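Predicted acetamidase/formamidase (Thermoanaerobacter tengcongensis, PDB 3TKK) probably hydrolyses carbon-nitrogen bonds in linear amides other than peptides, and carries a zinc ion and a calcium ion side by side. Local coordinates at residues H12-S17 against W56-P61; N60-P65 against L179-D184; P132-I137 against G183-L188; D159-A164 against M189-V194; A229-A234 against T284-L289. All coordinates share one frame; numbering follows the deposited sequence.

Contact 1: H12-S17 against W56-P61; sequences HIFAFS and WNRVNP
Phe14 rests its ring against Pro61 and the backbone of the loop that leads up to it, and this one aromatic side chain accounts for most of the packing between 12-17 and 56-61. Its CE1 meets Pro61 CB at 3.7 Å, obliquely to the ring. The ring is also lined by carbonyl oxygens. Asn57 O lies over one face, 3.4 Å from Phe14 CD1 and displaced toward the rim, whereas Val59 O reaches the ring at its edge and in its plane, 3.5 Å from the same CD1. With CG beside the backbone N and opposite the carbonyl carbon (chi1 -73°), the ring reaches across to 57-61. Behind it the backbones close up: Pro61 CA directs its hydrogen at Ile13 O, with 3.5 Å between Pro61 CA and Ile13 O. No conventional hydrogen bond links the two segments, so the tight part, Phe14 on the buried Pro61, is held by apolar and C-H contacts. The far part is looser. Asn57 is exposed and poorly ordered, its side chain turned from the other segment. Arg58 lies between these two regimes, its carbonyl O hydrogen-bonded to Ser41. The inner end joins the fold directly: Ile13 pairs by backbone with Ala62 of strand 62-69 and packs on Ala181 of strand 180-186, while further backbone hydrogen bonds link Phe14 with Cys148 and Phe16 with Ile146.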
# COMPACT_ATOMS: atom_id res chain seq x y z
N HIS A 12 0.79 31.50 10.13
CA HIS A 12 0.85 30.37 9.22
C HIS A 12 1.68 30.75 7.97
O HIS A 12 1.86 31.95 7.71
CB HIS A 12 -0.56 29.94 8.72
CG HIS A 12 -1.47 31.08 8.35
ND1 HIS A 12 -1.34 31.79 7.17
CD2 HIS A 12 -2.54 31.64 8.99
CE1 HIS A 12 -2.27 32.73 7.10
NE2 HIS A 12 -3.03 32.64 8.17
N ILE A 13 2.02 29.74 7.17
CA ILE A 13 2.83 29.97 5.97
C ILE A 13 2.19 29.24 4.79
O ILE A 13 1.44 28.25 4.97
CB ILE A 13 4.17 29.33 6.16
CG1 ILE A 13 4.01 27.81 6.40
CG2 ILE A 13 4.97 30.06 7.36
CD1 ILE A 13 5.25 27.23 6.73
N PHE A 14 2.59 29.59 3.57
CA PHE A 14 2.07 28.89 2.42
C PHE A 14 3.17 28.04 1.75
O PHE A 14 2.89 27.24 0.89
CB PHE A 14 1.45 29.95 1.42
CG PHE A 14 0.13 30.50 1.95
CD1 PHE A 14 -1.03 29.69 1.91
CD2 PHE A 14 0.08 31.72 2.62
CE1 PHE A 14 -2.22 30.15 2.44
CE2 PHE A 14 -1.08 32.20 3.20
CZ PHE A 14 -2.27 31.41 3.11
N ALA A 15 4.44 28.29 2.08
CA ALA A 15 5.50 27.46 1.51
C ALA A 15 6.48 27.19 2.60
O ALA A 15 6.65 28.07 3.46
CB ALA A 15 6.20 28.25 0.30
N PHE A 16 7.16 26.03 2.59
CA PHE A 16 8.21 25.75 3.65
C PHE A 16 9.47 26.43 3.18
O PHE A 16 9.92 26.19 2.04
CB PHE A 16 8.41 24.25 3.86
CG PHE A 16 7.29 23.62 4.59
CD1 PHE A 16 6.06 23.38 3.99
CD2 PHE A 16 7.43 23.30 5.97
CE1 PHE A 16 4.97 22.78 4.77
CE2 PHE A 16 6.39 22.73 6.73
CZ PHE A 16 5.14 22.52 6.12
N SER A 17 10.01 27.36 3.98
CA SER A 17 11.15 28.12 3.44
C SER A 17 12.00 28.50 4.62
O SER A 17 11.48 28.83 5.70
CB SER A 17 10.68 29.39 2.69
OG SER A 17 11.85 30.24 2.50
N TRP A 56 -7.42 30.53 -3.64
CA TRP A 56 -6.50 29.53 -4.26
C TRP A 56 -4.99 29.61 -3.94
O TRP A 56 -4.32 28.58 -3.94
CB TRP A 56 -6.71 29.38 -5.80
CG TRP A 56 -7.89 28.44 -6.17
CD1 TRP A 56 -9.14 28.82 -6.57
CD2 TRP A 56 -7.91 26.99 -6.15
NE1 TRP A 56 -9.93 27.72 -6.79
CE2 TRP A 56 -9.20 26.58 -6.55
CE3 TRP A 56 -6.96 26.00 -5.84
CZ2 TRP A 56 -9.59 25.21 -6.65
CZ3 TRP A 56 -7.34 24.62 -5.95
CH2 TRP A 56 -8.65 24.25 -6.35
N ASN A 57 -4.45 30.79 -3.70
CA ASN A 57 -3.04 30.91 -3.27
C ASN A 57 -3.01 30.85 -1.75
O ASN A 57 -1.95 30.98 -1.11
CB ASN A 57 -2.41 32.22 -3.76
CG ASN A 57 -2.29 32.28 -5.29
OD1 ASN A 57 -1.72 31.38 -5.92
ND2 ASN A 57 -2.82 33.36 -5.88
N ARG A 58 -4.23 30.65 -1.20
CA ARG A 58 -4.47 30.52 0.22
C ARG A 58 -4.87 29.07 0.50
O ARG A 58 -5.68 28.75 1.41
CB ARG A 58 -5.55 31.52 0.69
CG ARG A 58 -5.15 33.00 0.60
CD ARG A 58 -6.29 33.94 1.14
NE ARG A 58 -6.88 33.47 2.41
CZ ARG A 58 -8.16 33.60 2.75
NH1 ARG A 58 -9.04 34.17 1.92
NH2 ARG A 58 -8.59 33.13 3.93
N VAL A 59 -4.26 28.17 -0.27
CA VAL A 59 -4.51 26.77 -0.07
C VAL A 59 -3.34 26.21 0.74
O VAL A 59 -2.23 26.69 0.54
CB VAL A 59 -4.65 26.06 -1.43
CG1 VAL A 59 -3.28 25.51 -1.88
CG2 VAL A 59 -5.65 24.98 -1.32
N ASN A 60 -3.62 25.18 1.59
CA ASN A 60 -2.69 24.52 2.54
C ASN A 60 -1.94 25.39 3.54
O ASN A 60 -0.69 25.19 3.68
CB ASN A 60 -1.57 23.74 1.80
CG ASN A 60 -2.09 22.63 0.97
OD1 ASN A 60 -1.87 22.55 -0.27
ND2 ASN A 60 -2.82 21.75 1.62
N PRO A 61 -2.66 26.29 4.28
CA PRO A 61 -1.87 27.18 5.10
C PRO A 61 -1.36 26.29 6.19
O PRO A 61 -2.08 25.55 6.72
CB PRO A 61 -2.89 28.24 5.59
CG PRO A 61 -4.27 27.52 5.47
CD PRO A 61 -4.10 26.50 4.37

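Contact 2: N60-P65 against L179-D184; sequences NPATGP and LLALGD. With ZN (zinc ion), chain F; CA (calcium ion), chain G.
Leu182 O draws two groups of the opposite strand: the N-H of Thr63, at 2.7 Å between Thr63 N and Leu182 O, and the weaker CA hydrogen of Ala62. The donor of the strong bond stands 32° from the carbonyl plane. Leu182 N returns the bond to Thr63 O at 3.0 Å, which makes Thr63 and Leu182 a hydrogen-bonded pair of antiparallel strands. Beside it Ala62 CB and Ala181 CB meet at 3.8 Å. Thr63 OG1 spends its own bond on Glu35 O. At one end Pro65, reached through a cis peptide from Gly64, sets its CB 3.9 Å from Leu179 CB. At the other the strands part and a water fills in, giving a hydrogen to Pro61 O and taking the N-H of Asp184. Here Asn60 and Asp184 point the same way, amide and carboxylate planes 76° apart. Asp184 CG stands opposite its backbone N (chi1 -179°), sending the carboxylate past the strand to the metals: OD1 binds zinc at 2.1 Å and OD2 binds calcium at 2.3 Å. One carboxylate thus bridges both cations, and the water between Asp184 N and Pro61 O ties its backbone to the neighbouring segment, next to the Thr63-Leu182 pair.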
# COMPACT_ATOMS: atom_id res chain seq x y z
N ASN A 60 -3.62 25.18 1.59
CA ASN A 60 -2.69 24.52 2.54
C ASN A 60 -1.94 25.39 3.54
O ASN A 60 -0.69 25.19 3.68
CB ASN A 60 -1.57 23.74 1.80
CG ASN A 60 -2.09 22.63 0.97
OD1 ASN A 60 -1.87 22.55 -0.27
ND2 ASN A 60 -2.82 21.75 1.62
N PRO A 61 -2.66 26.29 4.28
CA PRO A 61 -1.87 27.18 5.10
C PRO A 61 -1.36 26.29 6.19
O PRO A 61 -2.08 25.55 6.72
CB PRO A 61 -2.89 28.24 5.59
CG PRO A 61 -4.27 27.52 5.47
CD PRO A 61 -4.10 26.50 4.37
N ALA A 62 -0.08 26.31 6.50
CA ALA A 62 0.40 25.53 7.63
C ALA A 62 0.66 26.43 8.85
O ALA A 62 1.31 27.44 8.75
CB ALA A 62 1.70 24.83 7.18
N THR A 63 0.27 26.01 10.03
CA THR A 63 0.48 26.84 11.18
C THR A 63 1.96 26.71 11.58
O THR A 63 2.53 25.60 11.51
CB THR A 63 -0.46 26.44 12.30
OG1 THR A 63 -1.80 26.64 11.82
CG2 THR A 63 -0.17 27.33 13.61
N GLY A 64 2.61 27.83 11.97
CA GLY A 64 4.04 27.85 12.18
C GLY A 64 4.69 29.04 11.46
O GLY A 64 4.01 30.01 11.00
N PRO A 65 6.03 29.03 11.37
CA PRO A 65 6.88 27.92 11.78
C PRO A 65 7.32 28.03 13.23
O PRO A 65 7.28 29.09 13.85
CB PRO A 65 8.09 28.01 10.81
CG PRO A 65 8.05 29.44 10.26
CD PRO A 65 6.77 30.13 10.74
N LEU A 179 12.38 24.84 12.03
CA LEU A 179 11.18 25.53 11.45
C LEU A 179 10.05 24.56 11.08
O LEU A 179 9.73 24.26 9.89
CB LEU A 179 11.58 26.38 10.24
CG LEU A 179 12.62 27.52 10.59
CD1 LEU A 179 13.00 28.33 9.35
CD2 LEU A 179 12.26 28.64 11.68
N LEU A 180 9.37 24.12 12.11
CA LEU A 180 8.31 23.15 11.92
C LEU A 180 7.04 23.84 11.61
O LEU A 180 6.75 24.86 12.27
CB LEU A 180 8.19 22.34 13.15
CG LEU A 180 6.98 21.36 13.31
CD1 LEU A 180 7.18 20.05 12.38
CD2 LEU A 180 6.89 20.92 14.68
N ALA A 181 6.24 23.34 10.65
CA ALA A 181 4.86 23.90 10.45
C ALA A 181 3.95 22.70 10.04
O ALA A 181 4.45 21.65 9.55
CB ALA A 181 4.74 24.95 9.43
N LEU A 182 2.68 22.83 10.43
CA LEU A 182 1.66 21.74 10.17
C LEU A 182 0.28 22.27 9.77
O LEU A 182 -0.15 23.37 10.15
CB LEU A 182 1.64 20.62 11.21
CG LEU A 182 1.15 21.16 12.63
CD1 LEU A 182 0.72 20.14 13.54
CD2 LEU A 182 2.36 21.71 13.27
N GLY A 183 -0.45 21.52 9.01
CA GLY A 183 -1.82 21.88 8.80
C GLY A 183 -2.51 20.75 8.03
O GLY A 183 -2.06 19.65 8.04
N ASP A 184 -3.51 21.14 7.24
CA ASP A 184 -4.29 20.20 6.38
C ASP A 184 -4.72 19.01 7.07
O ASP A 184 -4.42 17.90 6.53
CB ASP A 184 -3.35 19.82 5.18
CG ASP A 184 -3.99 18.88 4.18
OD1 ASP A 184 -5.14 19.05 3.85
OD2 ASP A 184 -3.35 17.94 3.60
ZN ZN F . -6.26 17.76 2.59
CA CA G . -3.02 17.33 1.38
O HOH W 1 -4.30 23.65 6.54
O HOH W 2 -5.44 16.91 0.93
O HOH W 3 -3.38 19.69 0.67
O HOH W 4 -3.20 17.56 -1.07

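Contact 3: P132-I137 against G183-L188; sequences PMIGVI and GDLHAL. With ZN (zinc ion), chain F; CA (calcium ion), chain G.
Met133 SD sits at the edge of the His186 imidazole, 4.8 Å from the ring centroid and 77° off its normal, while Asp184 O lies over one face, 3.6 Å above the plane and offset toward the rim. The ring's ND1-H points at the sulfur in a weak hydrogen bond of 3.7 Å between His186 ND1 and Met133 SD. Chi1 of 53° and an extended chi2 bring SD to that edge; the bend at chi3 lays CE beside ND1. On the other face Ile134 and Leu185 run side by side, Ile134 CG1 3.7 Å from Leu185 CD2, Ile134 packing on strands 76-86 and 203-212, Leu185 on 203-212. Backbone bonds join Met133 to His186 in both directions, and likewise Val136 to Gly183. Between them the chain turns a corner at Gly135, whose N meets Asp184 O at 3.0 Å from well above the carbonyl plane. Val136 CG2 packs crosswise on Asp184 CB at 3.5 Å. His186 NE2 binds zinc at 2.1 Å, next to Asp184 OD1; Glu200 and Cys39, modified to a sulfinate, are further ligands. The zinc bond at NE2 and the weak ND1-sulfur contact probably limit the ring's rotation, while strand pairing places its backbone.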
# COMPACT_ATOMS: atom_id res chain seq x y z
N PRO A 132 -8.62 10.76 12.45
CA PRO A 132 -7.95 12.09 12.11
C PRO A 132 -6.50 11.95 11.86
O PRO A 132 -5.83 11.12 12.48
CB PRO A 132 -8.08 12.88 13.39
CG PRO A 132 -9.38 12.30 13.92
CD PRO A 132 -9.33 10.81 13.69
N MET A 133 -5.97 12.79 10.95
CA MET A 133 -4.59 12.63 10.62
C MET A 133 -4.12 14.01 10.12
O MET A 133 -4.97 14.93 9.91
CB MET A 133 -4.40 11.64 9.40
CG MET A 133 -5.28 12.04 8.13
SD MET A 133 -4.73 11.29 6.58
CE MET A 133 -3.34 12.28 6.34
N ILE A 134 -2.82 14.15 9.98
CA ILE A 134 -2.30 15.45 9.66
C ILE A 134 -1.74 15.27 8.22
O ILE A 134 -0.85 14.39 8.05
CB ILE A 134 -1.14 15.90 10.62
CG1 ILE A 134 -1.68 16.05 12.12
CG2 ILE A 134 -0.46 17.17 9.89
CD1 ILE A 134 -0.65 15.90 13.26
N GLY A 135 -2.23 16.02 7.25
CA GLY A 135 -1.77 15.85 5.87
C GLY A 135 -0.46 16.58 5.54
O GLY A 135 0.34 16.10 4.74
N VAL A 136 -0.27 17.80 6.10
CA VAL A 136 0.88 18.66 5.78
C VAL A 136 1.65 18.78 7.13
O VAL A 136 1.12 19.26 8.16
CB VAL A 136 0.41 19.99 5.34
CG1 VAL A 136 1.51 21.07 5.41
CG2 VAL A 136 -0.08 19.93 3.82
N ILE A 137 2.92 18.40 7.13
CA ILE A 137 3.70 18.62 8.33
C ILE A 137 5.16 18.47 7.90
O ILE A 137 5.49 17.58 7.09
CB ILE A 137 3.45 17.67 9.47
CG1 ILE A 137 4.46 17.99 10.59
CG2 ILE A 137 3.53 16.15 9.00
CD1 ILE A 137 3.85 17.18 12.05
N GLY A 183 -0.45 21.52 9.01
CA GLY A 183 -1.82 21.88 8.80
C GLY A 183 -2.51 20.75 8.03
O GLY A 183 -2.06 19.65 8.04
N ASP A 184 -3.51 21.14 7.24
CA ASP A 184 -4.29 20.20 6.38
C ASP A 184 -4.72 19.01 7.07
O ASP A 184 -4.42 17.90 6.53
CB ASP A 184 -3.35 19.82 5.18
CG ASP A 184 -3.99 18.88 4.18
OD1 ASP A 184 -5.14 19.05 3.85
OD2 ASP A 184 -3.35 17.94 3.60
N LEU A 185 -5.42 19.14 8.23
CA LEU A 185 -5.97 18.03 8.89
C LEU A 185 -7.10 17.39 8.09
O LEU A 185 -7.80 18.10 7.30
CB LEU A 185 -6.49 18.32 10.37
CG LEU A 185 -5.63 19.14 11.36
CD1 LEU A 185 -6.34 19.39 12.85
CD2 LEU A 185 -4.31 18.56 11.58
N HIS A 186 -7.28 16.06 8.34
CA HIS A 186 -8.36 15.29 7.64
C HIS A 186 -9.04 14.55 8.74
O HIS A 186 -8.33 14.07 9.59
CB HIS A 186 -7.90 14.27 6.60
CG HIS A 186 -7.14 14.86 5.46
ND1 HIS A 186 -6.17 14.18 4.79
CD2 HIS A 186 -7.26 16.05 4.84
CE1 HIS A 186 -5.60 14.97 3.90
NE2 HIS A 186 -6.26 16.12 3.92
N ALA A 187 -10.37 14.61 8.79
CA ALA A 187 -11.10 13.75 9.74
C ALA A 187 -11.04 12.24 9.35
O ALA A 187 -11.33 11.35 10.18
CB ALA A 187 -12.56 14.19 9.71
N LEU A 188 -10.74 11.97 8.10
CA LEU A 188 -10.73 10.65 7.46
C LEU A 188 -10.10 10.77 6.07
O LEU A 188 -10.45 11.65 5.38
CB LEU A 188 -12.13 10.17 7.18
CG LEU A 188 -12.26 8.65 6.88
CD1 LEU A 188 -11.48 7.71 7.85
CD2 LEU A 188 -13.80 8.30 6.73
ZN ZN F . -6.26 17.76 2.59
CA CA G . -3.02 17.33 1.38
O HOH W 2 -5.44 16.91 0.93
O HOH W 3 -3.38 19.69 0.67
O HOH W 4 -3.20 17.56 -1.07

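Contact 4: D159-A164 against M189-V194. With CA (calcium ion), chain G.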
# COMPACT_ATOMS: atom_id res chain seq x y z
N ASP A 159 0.31 13.59 3.04
CA ASP A 159 -1.03 12.94 3.10
C ASP A 159 -0.84 11.49 3.43
O ASP A 159 -1.33 10.54 2.73
CB ASP A 159 -1.88 13.10 1.85
CG ASP A 159 -2.42 14.56 1.66
OD1 ASP A 159 -2.53 15.39 2.60
OD2 ASP A 159 -2.50 14.98 0.49
N THR A 160 -0.21 11.30 4.59
CA THR A 160 0.05 9.97 5.12
C THR A 160 -0.83 9.57 6.31
O THR A 160 -0.77 10.24 7.36
CB THR A 160 1.60 9.88 5.44
OG1 THR A 160 2.35 9.96 4.17
CG2 THR A 160 1.86 8.55 6.15
N THR A 161 -1.63 8.47 6.21
CA THR A 161 -2.67 8.19 7.12
C THR A 161 -2.02 7.80 8.43
O THR A 161 -2.63 7.98 9.47
CB THR A 161 -3.50 6.88 6.64
OG1 THR A 161 -2.51 5.91 6.18
CG2 THR A 161 -4.50 7.32 5.36
N LEU A 162 -0.78 7.32 8.41
CA LEU A 162 -0.12 6.97 9.67
C LEU A 162 0.06 8.21 10.68
O LEU A 162 0.47 8.00 11.79
CB LEU A 162 1.28 6.33 9.37
CG LEU A 162 1.30 5.04 8.47
CD1 LEU A 162 2.79 4.50 8.39
CD2 LEU A 162 0.23 4.07 9.05
N ILE A 163 0.14 9.47 10.14
CA ILE A 163 0.41 10.61 11.01
C ILE A 163 -0.85 10.98 11.75
O ILE A 163 -1.59 11.79 11.24
CB ILE A 163 1.03 11.78 10.12
CG1 ILE A 163 2.26 11.16 9.44
CG2 ILE A 163 1.39 13.03 11.08
CD1 ILE A 163 3.18 12.24 8.40
N ALA A 164 -1.02 10.42 12.94
CA ALA A 164 -2.28 10.45 13.75
C ALA A 164 -1.88 10.39 15.19
O ALA A 164 -0.71 10.22 15.46
CB ALA A 164 -3.14 9.15 13.35
N MET A 189 -9.29 9.79 5.69
CA MET A 189 -8.75 9.76 4.30
C MET A 189 -8.25 8.31 4.11
O MET A 189 -7.72 7.69 5.05
CB MET A 189 -7.53 10.76 4.17
CG MET A 189 -7.01 10.87 2.65
SD MET A 189 -5.36 11.58 2.66
CE MET A 189 -4.48 10.10 3.12
N GLY A 190 -8.38 7.77 2.91
CA GLY A 190 -7.77 6.53 2.59
C GLY A 190 -6.47 6.65 1.86
O GLY A 190 -6.20 7.61 1.07
N ASP A 191 -5.70 5.58 1.94
CA ASP A 191 -4.36 5.64 1.35
C ASP A 191 -4.56 5.84 -0.14
O ASP A 191 -5.50 5.24 -0.81
CB ASP A 191 -3.57 4.27 1.43
CG ASP A 191 -2.77 4.13 2.78
OD1 ASP A 191 -2.50 5.15 3.48
OD2 ASP A 191 -2.43 3.00 3.16
N GLY A 192 -3.70 6.69 -0.67
CA GLY A 192 -3.83 7.04 -2.15
C GLY A 192 -4.65 8.38 -2.37
O GLY A 192 -4.39 9.17 -3.33
N GLU A 193 -5.61 8.60 -1.52
CA GLU A 193 -6.39 9.89 -1.53
C GLU A 193 -6.98 10.11 -2.93
O GLU A 193 -6.83 11.24 -3.52
CB GLU A 193 -5.50 11.13 -1.13
CG GLU A 193 -6.43 12.42 -0.83
CD GLU A 193 -5.53 13.53 -0.29
OE1 GLU A 193 -4.31 13.48 -0.70
OE2 GLU A 193 -6.03 14.39 0.51
N VAL A 194 -7.64 9.07 -3.49
CA VAL A 194 -7.69 9.04 -5.03
C VAL A 194 -8.74 9.97 -5.62
O VAL A 194 -8.77 10.20 -6.86
CB VAL A 194 -7.92 7.54 -5.56
CG1 VAL A 194 -6.77 6.53 -5.14
CG2 VAL A 194 -9.32 6.94 -5.06
CA CA G . -3.02 17.33 1.38
O HOH W 5 -1.82 7.88 3.17
O HOH W 2 -5.44 16.91 0.93
O HOH W 3 -3.38 19.69 0.67
O HOH W 4 -3.20 17.56 -1.07
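Two turns, type I from Thr160 to Ile163 and type II from Gly190 to Glu193, face each other without strand pairing, nearest at Thr161 and Asp191, whose CA atoms are 6.5 Å apart. Thr161 OG1 donates to Asp191 OD1 at 2.8 Å, arriving on the syn side and 26° out of the carboxylate plane. Its hydroxyl lies between the backbone N and the carbonyl carbon (chi1 41°), which leaves CG2 to pack on Met189, 3.6 Å from CE. The Met189 chain bends at its end, and CE comes to 3.2 Å from Asp159 O. A water lies within hydrogen-bonding distance of both Asp159 O and Asp191 OD1. Toward the metals Asp159 chelates calcium with both oxygens, OD1 at 2.3 Å and OD2 at 2.6 Å. Glu193 comes up with its chain extended, its carboxylate almost perpendicular to that of Asp159, and Glu193 OE1 stands 2.6 Å from Asp159 OD2. OE2 accepts a hydrogen bond from the water that bridges calcium and zinc, 2.6 Å between Glu193 OE2 and the water oxygen. In this model Glu193 is second-shell, though also known as a zinc ligand of this protein; Asn157 and Asp184 add further calcium ligands. One loop follows strand 155-157 and the other strand 180-186; Asp191 OD2 makes a salt bridge with Arg286 of strand 283-290, and Asp191 N is hydrogen-bonded to Asn272 of the second subunit.

Contact 5: A229-A234 against T284-L289; sequences ATIASA and TARFSL
Strands 227-234 and 283-290 are antiparallel neighbours near one margin of the large mixed sheet, and this contact is their common seam. The segment axes run 168° apart and come within 4.4 Å. Thr230 with Phe287 and Ala232 with Ala285 form hydrogen-bonded pairs, two N-H to O bonds each; the straightest joins Ala285 N to Ala232 O at 3.1 Å. The non-hydrogen-bonded pairs lie between and beyond them. On the face they share, Ser233 OG and Thr284 OG1 are joined at 2.8 Å, either able to donate, and Thr284 OG1 is also bonded to Gln277. Next along, Ile231 CG2 touches Thr284 CG2 at 3.5 Å, and Ile231 CD1 lies alongside Arg286, 3.7 Å from its CB. Arg286 CG takes the position between backbone N and carbonyl carbon (chi1 65°), and the chain then extends from CG to NE, carrying the guanidinium away from the seam to Asp191, Gln274 and Ser276. Three polar partners therefore hold that group. On the opposite face Thr230 OG1 lies 3.6 Å from Phe287 CB, while its hydrogen bond goes to Ala244 O. This face, with Ala232 and Ala285, is covered by helix 237-255; Phe287 meets Phe267 and packs on Val194 of the second subunit, and the Arg286 face looks toward the loop holding Met158, Thr161 and Leu162.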
# COMPACT_ATOMS: atom_id res chain seq x y z
N ALA A 229 7.91 3.43 9.46
CA ALA A 229 7.90 3.36 7.99
C ALA A 229 8.67 4.53 7.46
O ALA A 229 8.43 5.61 7.96
CB ALA A 229 6.44 3.54 7.52
N THR A 230 9.52 4.35 6.43
CA THR A 230 10.23 5.49 5.91
C THR A 230 9.23 6.04 4.97
O THR A 230 8.39 5.21 4.46
CB THR A 230 11.51 4.99 5.14
OG1 THR A 230 11.16 3.77 4.39
CG2 THR A 230 12.65 4.50 6.18
N ILE A 231 9.30 7.37 4.67
CA ILE A 231 8.32 8.01 3.72
C ILE A 231 9.16 8.67 2.61
O ILE A 231 10.24 9.21 2.94
CB ILE A 231 7.64 9.15 4.43
CG1 ILE A 231 6.98 8.69 5.81
CG2 ILE A 231 6.53 9.85 3.48
CD1 ILE A 231 5.92 7.80 5.59
N ALA A 232 8.76 8.61 1.36
CA ALA A 232 9.50 9.43 0.34
C ALA A 232 8.54 9.92 -0.74
O ALA A 232 7.54 9.24 -0.95
CB ALA A 232 10.50 8.58 -0.34
N SER A 233 8.94 10.99 -1.52
CA SER A 233 8.07 11.47 -2.57
C SER A 233 8.94 11.68 -3.82
O SER A 233 10.10 11.91 -3.67
CB SER A 233 7.35 12.81 -2.14
OG SER A 233 6.72 12.61 -0.83
N ALA A 234 8.34 11.52 -4.99
CA ALA A 234 8.92 11.63 -6.33
C ALA A 234 7.81 11.76 -7.32
O ALA A 234 6.63 11.56 -7.01
CB ALA A 234 9.75 10.38 -6.66
N THR A 284 3.50 10.10 -2.88
CA THR A 284 4.19 9.80 -1.71
C THR A 284 3.89 8.29 -1.42
O THR A 284 2.73 7.79 -1.46
CB THR A 284 3.67 10.65 -0.58
OG1 THR A 284 3.93 12.03 -0.83
CG2 THR A 284 4.37 10.26 0.71
N ALA A 285 4.95 7.56 -1.06
CA ALA A 285 4.87 6.20 -0.71
C ALA A 285 5.61 5.97 0.54
O ALA A 285 6.32 6.87 1.04
CB ALA A 285 5.58 5.29 -1.84
N ARG A 286 5.50 4.75 1.03
CA ARG A 286 6.20 4.44 2.20
C ARG A 286 6.69 3.04 2.27
O ARG A 286 6.21 2.19 1.53
CB ARG A 286 5.38 4.81 3.40
CG ARG A 286 4.13 4.10 3.61
CD ARG A 286 3.22 4.87 4.60
NE ARG A 286 2.10 3.95 4.86
CZ ARG A 286 0.84 4.09 4.40
NH1 ARG A 286 0.44 5.25 3.90
NH2 ARG A 286 -0.09 3.16 4.72
N PHE A 287 7.68 2.78 3.13
CA PHE A 287 8.01 1.36 3.43
C PHE A 287 7.98 1.03 4.92
O PHE A 287 8.68 1.63 5.73
CB PHE A 287 9.38 1.03 2.82
CG PHE A 287 9.72 -0.45 2.93
CD1 PHE A 287 9.07 -1.36 2.10
CD2 PHE A 287 10.74 -0.90 3.77
CE1 PHE A 287 9.31 -2.72 2.18
CE2 PHE A 287 10.99 -2.30 3.83
CZ PHE A 287 10.34 -3.19 3.00
N SER A 288 7.18 0.03 5.31
CA SER A 288 6.85 -0.10 6.71
C SER A 288 7.37 -1.44 7.19
O SER A 288 7.08 -2.46 6.54
CB SER A 288 5.34 -0.16 6.71
OG SER A 288 4.79 -0.30 7.96
N LEU A 289 7.98 -1.48 8.40
CA LEU A 289 8.37 -2.71 9.11
C LEU A 289 7.73 -2.74 10.52
O LEU A 289 7.49 -1.72 11.10
CB LEU A 289 9.88 -2.80 9.27
CG LEU A 289 10.57 -3.14 7.95
CD1 LEU A 289 12.03 -2.56 7.90
CD2 LEU A 289 10.55 -4.71 7.79

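How the contacts relate
From the N terminus, contact 1 closes the first loop, bringing 56-61 back to 12-17, and contact 2 opens on the same residues, Asn60 and Pro61, to span the chain as far as strand 180-186. Contact 3 opens inside that span and ends on the same strand, sharing Gly183 and Asp184, so strands 62-69, 180-186 and 133-138 lie side by side in one sheet, with 180-186 between the other two. Contact 4 crosses both: 159-164 lies within their spans and 189-194 beyond them, and Asp159 shares the calcium with Asp184. Contact 5 follows in series within the large sheet, tied back to contact 4 by the salt bridge of Asp191 with Arg286.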